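Beta-methylmalyl-CoA dehydratase (Chloroflexus aurantiacus, PDB 4E3E) catalyses the reversible dehydration of beta-methylmalyl-CoA to mesaconyl-CoA in the glyoxylate assimilation cycle, as a homodimer with hotdog-type domains. Local coordinates at residues Y199-I213 and F284-K298. Sequence-based numbering, arbitrary orientation.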
ATOM      1  N   TYR A 199     -19.094 -30.808  -0.859  1.00 29.62           N
ATOM      2  CA  TYR A 199     -19.877 -29.814  -1.582  1.00 30.06           C
ATOM      3  C   TYR A 199     -20.928 -30.493  -2.462  1.00 30.55           C
ATOM      4  O   TYR A 199     -20.680 -31.560  -3.025  1.00 31.38           O
ATOM      5  CB  TYR A 199     -18.948 -28.875  -2.363  1.00 27.61           C
ATOM      6  CG  TYR A 199     -18.288 -27.874  -1.451  1.00 25.57           C
ATOM      7  CD1 TYR A 199     -17.095 -28.180  -0.787  1.00 27.25           C
ATOM      8  CD2 TYR A 199     -18.891 -26.629  -1.200  1.00 26.32           C
ATOM      9  CE1 TYR A 199     -16.508 -27.270   0.079  1.00 28.92           C
ATOM     10  CE2 TYR A 199     -18.310 -25.712  -0.331  1.00 23.94           C
ATOM     11  CZ  TYR A 199     -17.120 -26.036   0.293  1.00 24.67           C
ATOM     12  OH  TYR A 199     -16.548 -25.131   1.139  1.00 27.19           O
ATOM     13  N   GLU A 200     -22.115 -29.892  -2.535  1.00 31.51           N
ATOM     14  CA  GLU A 200     -23.231 -30.449  -3.291  1.00 31.54           C
ATOM     15  C   GLU A 200     -23.459 -29.630  -4.547  1.00 28.97           C
ATOM     16  O   GLU A 200     -23.627 -28.408  -4.473  1.00 29.60           O
ATOM     17  CB  GLU A 200     -24.510 -30.458  -2.445  1.00 33.93           C
ATOM     18  CG  GLU A 200     -24.455 -31.401  -1.251  1.00 45.09           C
ATOM     19  CD  GLU A 200     -25.415 -31.009  -0.141  1.00 58.68           C
ATOM     20  OE1 GLU A 200     -26.564 -30.604  -0.440  1.00 46.96           O
ATOM     21  OE2 GLU A 200     -25.019 -31.108   1.040  1.00 81.41           O
ATOM     22  N   VAL A 201     -23.464 -30.302  -5.697  1.00 29.97           N
ATOM     23  CA  VAL A 201     -23.700 -29.634  -6.982  1.00 26.96           C
ATOM     24  C   VAL A 201     -25.082 -28.980  -6.930  1.00 26.25           C
ATOM     25  O   VAL A 201     -26.054 -29.614  -6.521  1.00 28.06           O
ATOM     26  CB  VAL A 201     -23.606 -30.634  -8.150  1.00 25.93           C
ATOM     27  CG1 VAL A 201     -24.022 -29.972  -9.458  1.00 24.19           C
ATOM     28  CG2 VAL A 201     -22.184 -31.208  -8.258  1.00 30.54           C
ATOM     29  N   GLY A 202     -25.142 -27.722  -7.279  1.00 26.83           N
ATOM     30  CA  GLY A 202     -26.348 -26.943  -7.196  1.00 27.46           C
ATOM     31  C   GLY A 202     -26.552 -26.180  -5.913  1.00 28.10           C
ATOM     32  O   GLY A 202     -27.385 -25.334  -5.847  1.00 28.83           O
ATOM     33  N   GLU A 203     -25.738 -26.438  -4.920  1.00 27.16           N
ATOM     34  CA  GLU A 203     -25.859 -25.725  -3.684  1.00 31.20           C
ATOM     35  C   GLU A 203     -25.429 -24.286  -3.831  1.00 30.13           C
ATOM     36  O   GLU A 203     -24.564 -23.975  -4.601  1.00 30.79           O
ATOM     37  CB  GLU A 203     -25.134 -26.432  -2.560  1.00 31.99           C
ATOM     38  CG  GLU A 203     -23.848 -25.825  -2.121  1.00 31.80           C
ATOM     39  CD  GLU A 203     -23.252 -26.545  -0.946  1.00 36.63           C
ATOM     40  OE1 GLU A 203     -22.420 -27.408  -1.144  1.00 36.39           O
ATOM     41  OE2 GLU A 203     -23.609 -26.232   0.173  1.00 41.89           O
ATOM     42  N   LYS A 204     -26.083 -23.423  -3.083  1.00 30.51           N
ATOM     43  CA  LYS A 204     -25.794 -22.010  -3.087  1.00 30.35           C
ATOM     44  C   LYS A 204     -25.263 -21.584  -1.747  1.00 28.26           C
ATOM     45  O   LYS A 204     -25.720 -22.037  -0.736  1.00 32.41           O
ATOM     46  CB  LYS A 204     -27.015 -21.197  -3.447  1.00 27.87           C
ATOM     47  CG  LYS A 204     -27.571 -21.545  -4.794  1.00 30.33           C
ATOM     48  CD  LYS A 204     -28.507 -20.485  -5.281  1.00 38.01           C
ATOM     49  CE  LYS A 204     -29.627 -21.116  -6.053  1.00 44.20           C
ATOM     50  NZ  LYS A 204     -29.873 -20.314  -7.260  1.00 53.42           N
ATOM     51  N   ILE A 205     -24.258 -20.727  -1.776  1.00 26.17           N
ATOM     52  CA  ILE A 205     -23.533 -20.304  -0.577  1.00 24.41           C
ATOM     53  C   ILE A 205     -23.526 -18.781  -0.434  1.00 29.17           C
ATOM     54  O   ILE A 205     -22.973 -18.072  -1.285  1.00 30.05           O
ATOM     55  CB  ILE A 205     -22.077 -20.793  -0.631  1.00 24.27           C
ATOM     56  CG1 ILE A 205     -22.044 -22.310  -0.866  1.00 23.56           C
ATOM     57  CG2 ILE A 205     -21.333 -20.415   0.644  1.00 26.44           C
ATOM     58  CD1 ILE A 205     -20.674 -22.833  -1.243  1.00 23.64           C
ATOM     59  N   ASP A 206     -24.129 -18.287   0.642  1.00 30.76           N
ATOM     60  CA  ASP A 206     -24.144 -16.858   0.950  1.00 29.27           C
ATOM     61  C   ASP A 206     -22.859 -16.535   1.705  1.00 28.70           C
ATOM     62  O   ASP A 206     -22.657 -17.045   2.804  1.00 28.13           O
ATOM     63  CB  ASP A 206     -25.377 -16.550   1.805  1.00 34.76           C
ATOM     64  CG  ASP A 206     -25.547 -15.070   2.118  1.00 37.35           C
ATOM     65  OD1 ASP A 206     -24.631 -14.265   1.872  1.00 29.80           O
ATOM     66  OD2 ASP A 206     -26.626 -14.709   2.629  1.00 48.38           O
ATOM     67  N   HIS A 207     -21.990 -15.700   1.125  1.00 26.84           N
ATOM     68  CA  HIS A 207     -20.703 -15.378   1.768  1.00 27.78           C
ATOM     69  C   HIS A 207     -20.797 -14.366   2.883  1.00 27.48           C
ATOM     70  O   HIS A 207     -19.804 -14.114   3.582  1.00 27.50           O
ATOM     71  CB  HIS A 207     -19.644 -14.997   0.733  1.00 25.41           C
ATOM     72  CG  HIS A 207     -19.402 -16.075  -0.281  1.00 25.47           C
ATOM     73  ND1 HIS A 207     -19.040 -17.332   0.074  1.00 27.21           N
ATOM     74  CD2 HIS A 207     -19.522 -16.075  -1.666  1.00 26.20           C
ATOM     75  CE1 HIS A 207     -18.925 -18.093  -1.030  1.00 24.36           C
ATOM     76  NE2 HIS A 207     -19.212 -17.325  -2.096  1.00 26.37           N
ATOM     77  N   VAL A 208     -22.001 -13.804   3.062  1.00 25.61           N
ATOM     78  CA  VAL A 208     -22.369 -12.982   4.222  1.00 27.12           C
ATOM     79  C   VAL A 208     -21.734 -11.579   4.241  1.00 27.34           C
ATOM     80  O   VAL A 208     -22.455 -10.569   4.225  1.00 28.25           O
ATOM     81  CB  VAL A 208     -22.135 -13.721   5.582  1.00 26.72           C
ATOM     82  CG1 VAL A 208     -22.526 -12.837   6.755  1.00 26.56           C
ATOM     83  CG2 VAL A 208     -22.923 -15.037   5.641  1.00 27.27           C
ATOM     84  N   ASP A 209     -20.403 -11.505   4.277  1.00 26.37           N
ATOM     85  CA  ASP A 209     -19.726 -10.217   4.471  1.00 30.21           C
ATOM     86  C   ASP A 209     -19.941  -9.226   3.315  1.00 28.36           C
ATOM     87  O   ASP A 209     -20.014  -9.609   2.144  1.00 29.63           O
ATOM     88  CB  ASP A 209     -18.218 -10.419   4.691  1.00 29.54           C
ATOM     89  CG  ASP A 209     -17.906 -11.309   5.888  1.00 38.48           C
ATOM     90  OD1 ASP A 209     -18.080 -12.551   5.800  1.00 35.90           O
ATOM     91  OD2 ASP A 209     -17.459 -10.768   6.919  1.00 34.10           O
ATOM     92  N   GLY A 210     -20.019  -7.946   3.659  1.00 28.18           N
ATOM     93  CA  GLY A 210     -20.020  -6.873   2.667  1.00 27.05           C
ATOM     94  C   GLY A 210     -18.856  -5.922   2.899  1.00 26.10           C
ATOM     95  O   GLY A 210     -18.523  -5.623   4.047  1.00 25.26           O
ATOM     96  N   VAL A 211     -18.239  -5.444   1.814  1.00 27.29           N
ATOM     97  CA  VAL A 211     -17.103  -4.514   1.918  1.00 26.05           C
ATOM     98  C   VAL A 211     -17.290  -3.299   1.020  1.00 26.84           C
ATOM     99  O   VAL A 211     -17.667  -3.424  -0.161  1.00 26.19           O
ATOM    100  CB  VAL A 211     -15.730  -5.188   1.647  1.00 26.08           C
ATOM    101  CG1 VAL A 211     -15.454  -6.258   2.695  1.00 24.77           C
ATOM    102  CG2 VAL A 211     -15.631  -5.761   0.227  1.00 24.17           C
ATOM    103  N   THR A 212     -17.030  -2.123   1.586  1.00 24.37           N
ATOM    104  CA  THR A 212     -17.239  -0.868   0.863  1.00 26.36           C
ATOM    105  C   THR A 212     -15.969  -0.449   0.119  1.00 26.06           C
ATOM    106  O   THR A 212     -14.873  -0.482   0.681  1.00 25.48           O
ATOM    107  CB  THR A 212     -17.710   0.229   1.825  1.00 25.61           C
ATOM    108  OG1 THR A 212     -18.862  -0.250   2.517  1.00 25.21           O
ATOM    109  CG2 THR A 212     -18.068   1.523   1.091  1.00 23.59           C
ATOM    110  N   ILE A 213     -16.139  -0.074  -1.152  1.00 25.92           N
ATOM    111  CA  ILE A 213     -15.045   0.372  -2.020  1.00 26.86           C
ATOM    112  C   ILE A 213     -14.712   1.840  -1.779  1.00 25.67           C
ATOM    113  O   ILE A 213     -15.599   2.689  -1.796  1.00 28.30           O
ATOM    114  CB  ILE A 213     -15.399   0.145  -3.508  1.00 25.17           C
ATOM    115  CG1 ILE A 213     -15.662  -1.345  -3.763  1.00 24.97           C
ATOM    116  CG2 ILE A 213     -14.314   0.686  -4.444  1.00 24.53           C
ATOM    117  CD1 ILE A 213     -16.113  -1.663  -5.170  1.00 24.49           C
ATOM    118  N   PHE A 284     -18.870   1.483  -8.153  1.00 29.71           N
ATOM    119  CA  PHE A 284     -18.355   2.811  -7.837  1.00 26.75           C
ATOM    120  C   PHE A 284     -17.879   2.841  -6.399  1.00 28.07           C
ATOM    121  O   PHE A 284     -18.344   2.035  -5.591  1.00 27.00           O
ATOM    122  CB  PHE A 284     -19.475   3.832  -8.004  1.00 29.17           C
ATOM    123  CG  PHE A 284     -20.109   3.809  -9.366  1.00 33.72           C
ATOM    124  CD1 PHE A 284     -19.480   4.408 -10.450  1.00 35.36           C
ATOM    125  CD2 PHE A 284     -21.337   3.173  -9.567  1.00 35.29           C
ATOM    126  CE1 PHE A 284     -20.061   4.386 -11.712  1.00 39.72           C
ATOM    127  CE2 PHE A 284     -21.922   3.140 -10.826  1.00 35.22           C
ATOM    128  CZ  PHE A 284     -21.281   3.758 -11.902  1.00 38.56           C
ATOM    129  N   ALA A 285     -16.945   3.750  -6.080  1.00 25.39           N
ATOM    130  CA  ALA A 285     -16.543   3.988  -4.685  1.00 27.98           C
ATOM    131  C   ALA A 285     -17.790   4.325  -3.907  1.00 26.96           C
ATOM    132  O   ALA A 285     -18.664   5.018  -4.441  1.00 26.67           O
ATOM    133  CB  ALA A 285     -15.544   5.126  -4.594  1.00 30.09           C
ATOM    134  N   GLY A 286     -17.906   3.801  -2.684  1.00 27.53           N
ATOM    135  CA  GLY A 286     -19.137   3.982  -1.909  1.00 26.34           C
ATOM    136  C   GLY A 286     -20.131   2.828  -2.014  1.00 27.53           C
ATOM    137  O   GLY A 286     -21.067   2.719  -1.209  1.00 28.50           O
ATOM    138  N   ASP A 287     -19.970   1.988  -3.030  1.00 26.22           N
ATOM    139  CA  ASP A 287     -20.758   0.773  -3.126  1.00 28.45           C
ATOM    140  C   ASP A 287     -20.229  -0.267  -2.161  1.00 29.46           C
ATOM    141  O   ASP A 287     -19.008  -0.443  -2.018  1.00 29.50           O
ATOM    142  CB  ASP A 287     -20.720   0.212  -4.549  1.00 29.93           C
ATOM    143  CG  ASP A 287     -21.513   1.069  -5.547  1.00 29.44           C
ATOM    144  OD1 ASP A 287     -22.364   1.884  -5.130  1.00 34.24           O
ATOM    145  OD2 ASP A 287     -21.289   0.916  -6.768  1.00 31.72           O
ATOM    146  N   THR A 288     -21.137  -0.986  -1.513  1.00 27.20           N
ATOM    147  CA  THR A 288     -20.719  -2.141  -0.686  1.00 30.65           C
ATOM    148  C   THR A 288     -20.932  -3.462  -1.428  1.00 26.90           C
ATOM    149  O   THR A 288     -22.052  -3.783  -1.822  1.00 27.52           O
ATOM    150  CB  THR A 288     -21.462  -2.135   0.661  1.00 32.39           C
ATOM    151  OG1 THR A 288     -21.256  -0.864   1.286  1.00 30.02           O
ATOM    152  CG2 THR A 288     -20.969  -3.247   1.590  1.00 25.89           C
ATOM    153  N   ILE A 289     -19.853  -4.233  -1.598  1.00 25.48           N
ATOM    154  CA  ILE A 289     -19.897  -5.440  -2.398  1.00 25.90           C
ATOM    155  C   ILE A 289     -20.154  -6.658  -1.506  1.00 27.66           C
ATOM    156  O   ILE A 289     -19.469  -6.850  -0.481  1.00 26.35           O
ATOM    157  CB  ILE A 289     -18.565  -5.667  -3.171  1.00 26.54           C
ATOM    158  CG1 ILE A 289     -18.250  -4.483  -4.118  1.00 25.47           C
ATOM    159  CG2 ILE A 289     -18.616  -6.979  -3.947  1.00 22.21           C
ATOM    160  CD1 ILE A 289     -19.424  -4.028  -5.006  1.00 24.82           C
ATOM    161  N   TYR A 290     -21.137  -7.468  -1.909  1.00 26.99           N
ATOM    162  CA  TYR A 290     -21.425  -8.765  -1.296  1.00 27.26           C
ATOM    163  C   TYR A 290     -21.285  -9.834  -2.361  1.00 27.48           C
ATOM    164  O   TYR A 290     -21.280  -9.528  -3.553  1.00 28.87           O
ATOM    165  CB  TYR A 290     -22.863  -8.806  -0.824  1.00 27.73           C
ATOM    166  CG  TYR A 290     -23.201  -7.869   0.294  1.00 29.71           C
ATOM    167  CD1 TYR A 290     -23.591  -6.546   0.036  1.00 33.24           C
ATOM    168  CD2 TYR A 290     -23.188  -8.316   1.615  1.00 29.65           C
ATOM    169  CE1 TYR A 290     -23.940  -5.689   1.072  1.00 31.94           C
ATOM    170  CE2 TYR A 290     -23.535  -7.472   2.659  1.00 32.53           C
ATOM    171  CZ  TYR A 290     -23.903  -6.164   2.384  1.00 30.46           C
ATOM    172  OH  TYR A 290     -24.243  -5.348   3.425  1.00 27.38           O
ATOM    173  N   ALA A 291     -21.195 -11.091  -1.947  1.00 28.31           N
ATOM    174  CA  ALA A 291     -21.039 -12.176  -2.904  1.00 28.76           C
ATOM    175  C   ALA A 291     -21.802 -13.422  -2.465  1.00 29.83           C
ATOM    176  O   ALA A 291     -21.998 -13.665  -1.265  1.00 25.20           O
ATOM    177  CB  ALA A 291     -19.557 -12.497  -3.117  1.00 27.45           C
ATOM    178  N   TRP A 292     -22.256 -14.185  -3.454  1.00 26.33           N
ATOM    179  CA  TRP A 292     -22.725 -15.545  -3.227  1.00 28.79           C
ATOM    180  C   TRP A 292     -22.265 -16.450  -4.342  1.00 29.64           C
ATOM    181  O   TRP A 292     -21.993 -15.996  -5.458  1.00 29.77           O
ATOM    182  CB  TRP A 292     -24.245 -15.589  -3.031  1.00 28.93           C
ATOM    183  CG  TRP A 292     -25.047 -15.225  -4.258  1.00 29.86           C
ATOM    184  CD1 TRP A 292     -25.503 -13.961  -4.645  1.00 35.21           C
ATOM    185  CD2 TRP A 292     -25.521 -16.137  -5.300  1.00 30.04           C
ATOM    186  NE1 TRP A 292     -26.211 -14.036  -5.823  1.00 36.35           N
ATOM    187  CE2 TRP A 292     -26.254 -15.311  -6.270  1.00 32.49           C
ATOM    188  CE3 TRP A 292     -25.410 -17.506  -5.524  1.00 32.70           C
ATOM    189  CZ2 TRP A 292     -26.842 -15.855  -7.398  1.00 34.82           C
ATOM    190  CZ3 TRP A 292     -26.014 -18.047  -6.666  1.00 37.91           C
ATOM    191  CH2 TRP A 292     -26.711 -17.239  -7.579  1.00 37.59           C
ATOM    192  N   SER A 293     -22.159 -17.738  -4.053  1.00 27.24           N
ATOM    193  CA  SER A 293     -21.677 -18.696  -5.047  1.00 27.80           C
ATOM    194  C   SER A 293     -22.602 -19.884  -5.227  1.00 28.74           C
ATOM    195  O   SER A 293     -23.324 -20.271  -4.305  1.00 28.15           O
ATOM    196  CB  SER A 293     -20.263 -19.184  -4.715  1.00 25.01           C
ATOM    197  OG  SER A 293     -19.366 -18.082  -4.700  1.00 25.26           O
ATOM    198  N   GLU A 294     -22.570 -20.458  -6.426  1.00 26.87           N
ATOM    199  CA  GLU A 294     -23.261 -21.717  -6.696  1.00 29.11           C
ATOM    200  C   GLU A 294     -22.229 -22.734  -7.154  1.00 28.16           C
ATOM    201  O   GLU A 294     -21.318 -22.379  -7.917  1.00 26.94           O
ATOM    202  CB  GLU A 294     -24.308 -21.516  -7.783  1.00 31.88           C
ATOM    203  CG  GLU A 294     -25.010 -22.799  -8.202  1.00 32.29           C
ATOM    204  CD  GLU A 294     -26.100 -22.554  -9.219  1.00 41.56           C
ATOM    205  OE1 GLU A 294     -26.341 -21.386  -9.565  1.00 44.02           O
ATOM    206  OE2 GLU A 294     -26.711 -23.539  -9.670  1.00 54.48           O
ATOM    207  N   ILE A 295     -22.351 -23.983  -6.689  1.00 25.43           N
ATOM    208  CA  ILE A 295     -21.535 -25.050  -7.249  1.00 26.43           C
ATOM    209  C   ILE A 295     -22.235 -25.513  -8.534  1.00 28.90           C
ATOM    210  O   ILE A 295     -23.251 -26.231  -8.471  1.00 28.44           O
ATOM    211  CB  ILE A 295     -21.329 -26.241  -6.275  1.00 24.68           C
ATOM    212  CG1 ILE A 295     -20.817 -25.776  -4.893  1.00 25.42           C
ATOM    213  CG2 ILE A 295     -20.423 -27.306  -6.916  1.00 26.65           C
ATOM    214  CD1 ILE A 295     -19.505 -24.995  -4.905  1.00 28.06           C
ATOM    215  N   LEU A 296     -21.718 -25.073  -9.688  1.00 23.23           N
ATOM    216  CA  LEU A 296     -22.275 -25.450 -11.000  1.00 25.23           C
ATOM    217  C   LEU A 296     -22.011 -26.911 -11.331  1.00 27.23           C
ATOM    218  O   LEU A 296     -22.852 -27.583 -11.933  1.00 31.92           O
ATOM    219  CB  LEU A 296     -21.694 -24.581 -12.110  1.00 26.35           C
ATOM    220  CG  LEU A 296     -22.006 -23.088 -12.011  1.00 28.10           C
ATOM    221  CD1 LEU A 296     -21.317 -22.332 -13.140  1.00 30.44           C
ATOM    222  CD2 LEU A 296     -23.512 -22.848 -11.997  1.00 26.79           C
ATOM    223  N   ALA A 297     -20.842 -27.403 -10.924  1.00 26.68           N
ATOM    224  CA  ALA A 297     -20.406 -28.744 -11.298  1.00 26.93           C
ATOM    225  C   ALA A 297     -19.264 -29.187 -10.427  1.00 28.74           C
ATOM    226  O   ALA A 297     -18.525 -28.353  -9.863  1.00 26.37           O
ATOM    227  CB  ALA A 297     -19.974 -28.777 -12.761  1.00 27.65           C
ATOM    228  N   LYS A 298     -19.113 -30.506 -10.336  1.00 26.70           N
ATOM    229  CA  LYS A 298     -18.005 -31.124  -9.633  1.00 30.53           C
ATOM    230  C   LYS A 298     -17.368 -32.127 -10.583  1.00 31.63           C
ATOM    231  O   LYS A 298     -18.072 -32.951 -11.182  1.00 32.73           O
ATOM    232  CB  LYS A 298     -18.509 -31.817  -8.360  1.00 30.61           C
ATOM    233  CG  LYS A 298     -17.441 -32.591  -7.602  1.00 32.81           C
ATOM    234  CD  LYS A 298     -18.008 -33.414  -6.439  1.00 34.11           C
ATOM    235  CE  LYS A 298     -18.578 -32.549  -5.330  1.00 33.06           C
ATOM    236  NZ  LYS A 298     -19.083 -33.376  -4.194  1.00 32.94           N
TER
HETATM  237  O   HOH W   1     -20.943 -11.677   0.782  1.00 38.56           O
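Ser293 OG is gripped by His207 NE2 at 2.7 Å and by Thr314 OG1 of strand 307-318. The oxygen lies at the imidazole edge, in the ring plane, and the bond is nearly straight (173°). With His207 CG beside its backbone N (chi1 -58°), the ring is placed across toward strand 288-300, Ile205 O over the centre of one face, and His207 CD2 lies 3.9 Å from Ala291 CB. His207 ND1 hydrogen-bonds Asn263 O of helix 250-265, so both ring nitrogens are used and the ring's rotation is fixed. A leucine in place of His207 would probably leave Ser293 OG and Asn263 O each without this partner and cut the polar link from strand to helix. Strand 204-212 runs antiparallel to strand 288-300 at the border of the hotdog sheet within this chain. It pairs at Ile205-Ser293 and again at Val211-Ile289, the register shifting by two between. Between these paired runs a water accepts from Ala291 N (2.8 Å) and donates to Asp209 O, while Asp206 OD1 closes an Asx turn onto Val208 N. Gly210 CA sits over one face of the Tyr290 ring, a CH-pi contact 3.8 Å from its centroid; any CB there would clash with the ring. Tyr290 OH hydrogen-bonds Asn234 ND2 of the second subunit. Ile213 CD1 packs on Ile289 CG1 (3.7 Å); at the other end Lys298 NZ donates to Tyr199 O (2.7 Å).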